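Local structure of glutaredoxin (Chlorella sorokiniana, 4I2U) at residues Ile12-Lys22 with Val71-Gln79. The protein binds glutathione and, as a glutaredoxin of the thioredoxin fold, probably reduces disulfides or glutathionylated proteins to help keep the cell's redox balance. Residues are numbered along the deposited sequence; the frame is centred on the assembly and turned at random. Where two conformers were deposited one is given.
Sequences ISGNKVVIFSK and VPRVFIDGQ. With GSH (glutathione), chain B.
Asp-77 N gives the shortest hydrogen bond between Ile-12–Lys-22 and Val-71–Gln-79, 2.7 Å to Lys-16 O. Paired bonds follow between Val-18 and Phe-75 (Phe-75 N to Val-18 O, 2.9 Å) and between Phe-20 and Arg-73. The Lys-16 chain, bent at chi2 (-66°), runs alongside Asp-77 and brings NZ to 3.3 Å from both OD1 and OD2, a salt bridge of weak bonds; NZ also binds Ala-103 O. Asp-77 and Gly-78 occupy the middle of a type I' turn, whose positive phi at Gly-78 would jam a CB against the preceding carbonyl. These strands, 17-21 and 73-76, are the antiparallel central pair of the thioredoxin-fold sheet. At its far end the cis peptide before Pro-72 leaves Val-71 N and O to bond glutathione O2 and N2, while the extended Lys-22 reaches glutathione O31 with NZ (2.8 Å). On one face Ile-19 CD1 lies against Pro-72 CB and Val-74 CG2; the beta-branched Ile-19 and Val-74 suit extended strands. On the other, Ile-12 CG2 sits over the Phe-75 ring, 3.8 Å from its centroid, and Phe-20 CE1 meets Phe-75 CE1 at 3.6 Å, the rings oblique with planes at 84°. An alanine in place of Phe-75 would be likely to leave Ile-12 CG2 and the Phe-20 ring without their shared partner, opening a gap beneath Leu-62 of helix 55-66.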
loop_
_atom_site.group_PDB
_atom_site.type_symbol
_atom_site.label_atom_id
_atom_site.label_comp_id
_atom_site.label_asym_id
_atom_site.label_seq_id
_atom_site.Cartn_x
_atom_site.Cartn_y
_atom_site.Cartn_z
ATOM N N ILE A 12 1.240 -8.537 -2.961
ATOM C CA ILE A 12 0.679 -7.533 -3.857
ATOM C C ILE A 12 -0.119 -8.163 -4.988
ATOM O O ILE A 12 -1.004 -7.511 -5.533
ATOM C CB ILE A 12 1.734 -6.540 -4.416
ATOM C CG1 ILE A 12 2.694 -7.213 -5.406
ATOM C CG2 ILE A 12 2.460 -5.874 -3.270
ATOM C CD1 ILE A 12 3.671 -6.241 -6.045
ATOM N N SER A 13 0.155 -9.416 -5.345
ATOM C CA SER A 13 -0.624 -10.086 -6.393
ATOM C C SER A 13 -1.856 -10.790 -5.829
ATOM O O SER A 13 -2.782 -11.087 -6.578
ATOM C CB SER A 13 0.259 -11.050 -7.188
ATOM O OG SER A 13 0.794 -12.054 -6.360
ATOM N N GLY A 14 -1.890 -11.031 -4.518
ATOM C CA GLY A 14 -2.986 -11.744 -3.891
ATOM C C GLY A 14 -3.963 -10.865 -3.138
ATOM O O GLY A 14 -4.987 -11.356 -2.695
ATOM N N ASN A 15 -3.655 -9.575 -2.998
ATOM C CA ASN A 15 -4.499 -8.634 -2.271
ATOM C C ASN A 15 -4.559 -7.353 -3.057
ATOM O O ASN A 15 -3.526 -6.861 -3.483
ATOM C CB ASN A 15 -3.919 -8.353 -0.897
ATOM C CG ASN A 15 -3.770 -9.594 -0.078
ATOM O OD1 ASN A 15 -4.731 -10.046 0.546
ATOM N ND2 ASN A 15 -2.589 -10.188 -0.100
ATOM N N LYS A 16 -5.747 -6.803 -3.251
ATOM C CA LYS A 16 -5.918 -5.656 -4.123
ATOM C C LYS A 16 -5.346 -4.357 -3.578
ATOM O O LYS A 16 -4.968 -3.499 -4.348
ATOM C CB LYS A 16 -7.406 -5.463 -4.425
ATOM C CG LYS A 16 -8.036 -6.582 -5.230
ATOM C CD LYS A 16 -7.459 -6.625 -6.621
ATOM C CE LYS A 16 -8.141 -7.675 -7.471
ATOM N NZ LYS A 16 -8.369 -7.193 -8.857
ATOM N N VAL A 17 -5.349 -4.163 -2.265
ATOM C CA VAL A 17 -4.895 -2.910 -1.680
ATOM C C VAL A 17 -3.911 -3.253 -0.591
ATOM O O VAL A 17 -4.285 -3.851 0.428
ATOM C CB VAL A 17 -6.066 -2.085 -1.124
ATOM C CG1 VAL A 17 -5.546 -0.804 -0.532
ATOM C CG2 VAL A 17 -7.067 -1.807 -2.224
ATOM N N VAL A 18 -2.643 -2.930 -0.823
ATOM C CA VAL A 18 -1.575 -3.271 0.104
ATOM C C VAL A 18 -0.792 -2.033 0.495
ATOM O O VAL A 18 -0.430 -1.219 -0.362
ATOM C CB VAL A 18 -0.614 -4.306 -0.536
ATOM C CG1 VAL A 18 0.546 -4.634 0.393
ATOM C CG2 VAL A 18 -1.372 -5.576 -0.898
ATOM N N ILE A 19 -0.501 -1.892 1.776
ATOM C CA ILE A 19 0.361 -0.820 2.241
ATOM C C ILE A 19 1.436 -1.427 3.133
ATOM O O ILE A 19 1.132 -2.012 4.183
ATOM C CB ILE A 19 -0.435 0.312 2.927
ATOM C CG1 ILE A 19 0.527 1.391 3.405
ATOM C CG2 ILE A 19 -1.338 -0.201 4.068
ATOM C CD1 ILE A 19 -0.165 2.703 3.756
ATOM N N PHE A 20 2.685 -1.350 2.691
ATOM C CA PHE A 20 3.811 -1.720 3.547
ATOM C C PHE A 20 4.074 -0.512 4.413
ATOM O O PHE A 20 4.244 0.597 3.903
ATOM C CB PHE A 20 5.029 -2.108 2.699
ATOM C CG PHE A 20 4.803 -3.374 1.907
ATOM C CD1 PHE A 20 4.311 -3.329 0.617
ATOM C CD2 PHE A 20 5.034 -4.622 2.471
ATOM C CE1 PHE A 20 4.060 -4.489 -0.089
ATOM C CE2 PHE A 20 4.785 -5.784 1.777
ATOM C CZ PHE A 20 4.297 -5.732 0.501
ATOM N N SER A 21 4.102 -0.726 5.719
ATOM C CA SER A 21 3.924 0.316 6.707
ATOM C C SER A 21 4.851 0.098 7.889
ATOM O O SER A 21 5.473 -0.944 8.031
ATOM C CB SER A 21 2.447 0.243 7.147
ATOM O OG SER A 21 2.131 1.099 8.246
ATOM N N LYS A 22 4.968 1.126 8.726
ATOM C CA LYS A 22 5.425 0.970 10.107
ATOM C C LYS A 22 4.422 1.666 10.993
ATOM O O LYS A 22 3.866 2.705 10.633
ATOM C CB LYS A 22 6.829 1.536 10.314
ATOM C CG LYS A 22 7.861 0.709 9.598
ATOM C CD LYS A 22 9.270 1.214 9.714
ATOM C CE LYS A 22 10.210 0.377 8.866
ATOM N NZ LYS A 22 11.611 0.819 8.997
ATOM N N VAL A 71 8.914 3.893 4.096
ATOM C CA VAL A 71 7.512 3.535 4.292
ATOM C C VAL A 71 6.660 4.791 4.321
ATOM O O VAL A 71 7.086 5.831 4.802
ATOM C CB VAL A 71 7.280 2.693 5.566
ATOM C CG1 VAL A 71 7.929 1.341 5.388
ATOM C CG2 VAL A 71 7.814 3.397 6.818
ATOM N N PRO A 72 5.436 4.712 3.803
ATOM C CA PRO A 72 4.828 3.498 3.257
ATOM C C PRO A 72 5.170 3.253 1.789
ATOM O O PRO A 72 5.653 4.137 1.087
ATOM C CB PRO A 72 3.324 3.780 3.381
ATOM C CG PRO A 72 3.266 5.290 3.177
ATOM C CD PRO A 72 4.481 5.831 3.880
ATOM N N ARG A 73 4.883 2.039 1.330
ATOM C CA ARG A 73 4.878 1.717 -0.091
ATOM C C ARG A 73 3.531 1.091 -0.376
ATOM O O ARG A 73 3.177 0.071 0.194
ATOM C CB ARG A 73 6.034 0.788 -0.473
ATOM C CG ARG A 73 7.422 1.335 -0.138
ATOM C CD ARG A 73 8.042 2.138 -1.270
ATOM N NE ARG A 73 8.942 3.191 -0.813
ATOM C CZ ARG A 73 9.610 3.994 -1.628
ATOM N NH1 ARG A 73 9.541 3.819 -2.948
ATOM N NH2 ARG A 73 10.363 4.959 -1.129
ATOM N N VAL A 74 2.750 1.758 -1.219
ATOM C CA VAL A 74 1.347 1.407 -1.455
ATOM C C VAL A 74 1.183 0.814 -2.850
ATOM O O VAL A 74 1.724 1.342 -3.840
ATOM C CB VAL A 74 0.462 2.644 -1.293
ATOM C CG1 VAL A 74 -0.993 2.307 -1.477
ATOM C CG2 VAL A 74 0.701 3.278 0.084
ATOM N N PHE A 75 0.425 -0.281 -2.914
ATOM C CA PHE A 75 0.183 -1.009 -4.158
ATOM C C PHE A 75 -1.314 -1.233 -4.349
ATOM O O PHE A 75 -2.014 -1.667 -3.418
ATOM C CB PHE A 75 0.859 -2.373 -4.132
ATOM C CG PHE A 75 2.347 -2.333 -4.068
ATOM C CD1 PHE A 75 3.008 -2.094 -2.878
ATOM C CD2 PHE A 75 3.088 -2.592 -5.206
ATOM C CE1 PHE A 75 4.385 -2.106 -2.830
ATOM C CE2 PHE A 75 4.467 -2.594 -5.159
ATOM C CZ PHE A 75 5.116 -2.366 -3.970
ATOM N N ILE A 76 -1.819 -0.919 -5.543
ATOM C CA ILE A 76 -3.209 -1.160 -5.900
ATOM C C ILE A 76 -3.206 -2.166 -7.039
ATOM O O ILE A 76 -2.680 -1.902 -8.122
ATOM C CB ILE A 76 -3.905 0.132 -6.371
ATOM C CG1 ILE A 76 -3.757 1.270 -5.351
ATOM C CG2 ILE A 76 -5.362 -0.159 -6.674
ATOM C CD1 ILE A 76 -4.304 0.975 -3.958
ATOM N N ASP A 77 -3.760 -3.337 -6.789
ATOM C CA ASP A 77 -3.796 -4.425 -7.766
ATOM C C ASP A 77 -2.403 -4.716 -8.325
ATOM O O ASP A 77 -2.225 -4.994 -9.515
ATOM C CB ASP A 77 -4.777 -4.102 -8.895
ATOM C CG ASP A 77 -5.470 -5.339 -9.466
ATOM O OD1 ASP A 77 -5.152 -6.471 -9.033
ATOM O OD2 ASP A 77 -6.321 -5.138 -10.343
ATOM N N GLY A 78 -1.405 -4.668 -7.457
ATOM C CA GLY A 78 -0.034 -4.962 -7.839
ATOM C C GLY A 78 0.770 -3.770 -8.324
ATOM O O GLY A 78 1.995 -3.877 -8.453
ATOM N N GLN A 79 0.118 -2.632 -8.566
ATOM C CA GLN A 79 0.787 -1.450 -9.081
ATOM C C GLN A 79 1.253 -0.541 -7.958
ATOM O O GLN A 79 0.435 -0.024 -7.178
ATOM C CB GLN A 79 -0.150 -0.679 -10.002
ATOM C CG GLN A 79 0.507 0.537 -10.589
ATOM C CD GLN A 79 -0.387 1.296 -11.536
ATOM O OE1 GLN A 79 -1.581 0.999 -11.686
ATOM N NE2 GLN A 79 0.193 2.272 -12.216
HETATM N N1 GSH B . 7.472 11.623 1.729
HETATM C CA1 GSH B . 7.514 10.197 2.087
HETATM C C1 GSH B . 6.114 9.666 1.915
HETATM O O11 GSH B . 5.235 10.463 1.534
HETATM O O12 GSH B . 5.864 8.451 2.120
HETATM C CB1 GSH B . 8.068 10.075 3.504
HETATM C CG1 GSH B . 8.257 8.632 3.958
HETATM C CD1 GSH B . 9.328 8.517 5.029
HETATM O OE1 GSH B . 10.396 9.131 4.952
HETATM N N2 GSH B . 9.083 7.690 6.029
HETATM C CA2 GSH B . 10.083 7.402 7.062
HETATM C C2 GSH B . 10.958 6.223 6.702
HETATM O O2 GSH B . 10.633 5.438 5.825
HETATM C CB2 GSH B . 9.398 7.163 8.408
HETATM S SG2 GSH B . 8.653 8.678 9.074
HETATM N N3 GSH B . 12.108 6.110 7.351
HETATM C CA3 GSH B . 13.075 5.106 6.979
HETATM C C3 GSH B . 12.707 3.697 7.373
HETATM O O31 GSH B . 11.771 3.469 8.166
HETATM O O32 GSH B . 13.405 2.797 6.848
HETATM O O HOH W 1 -1.717 -4.755 -4.591
#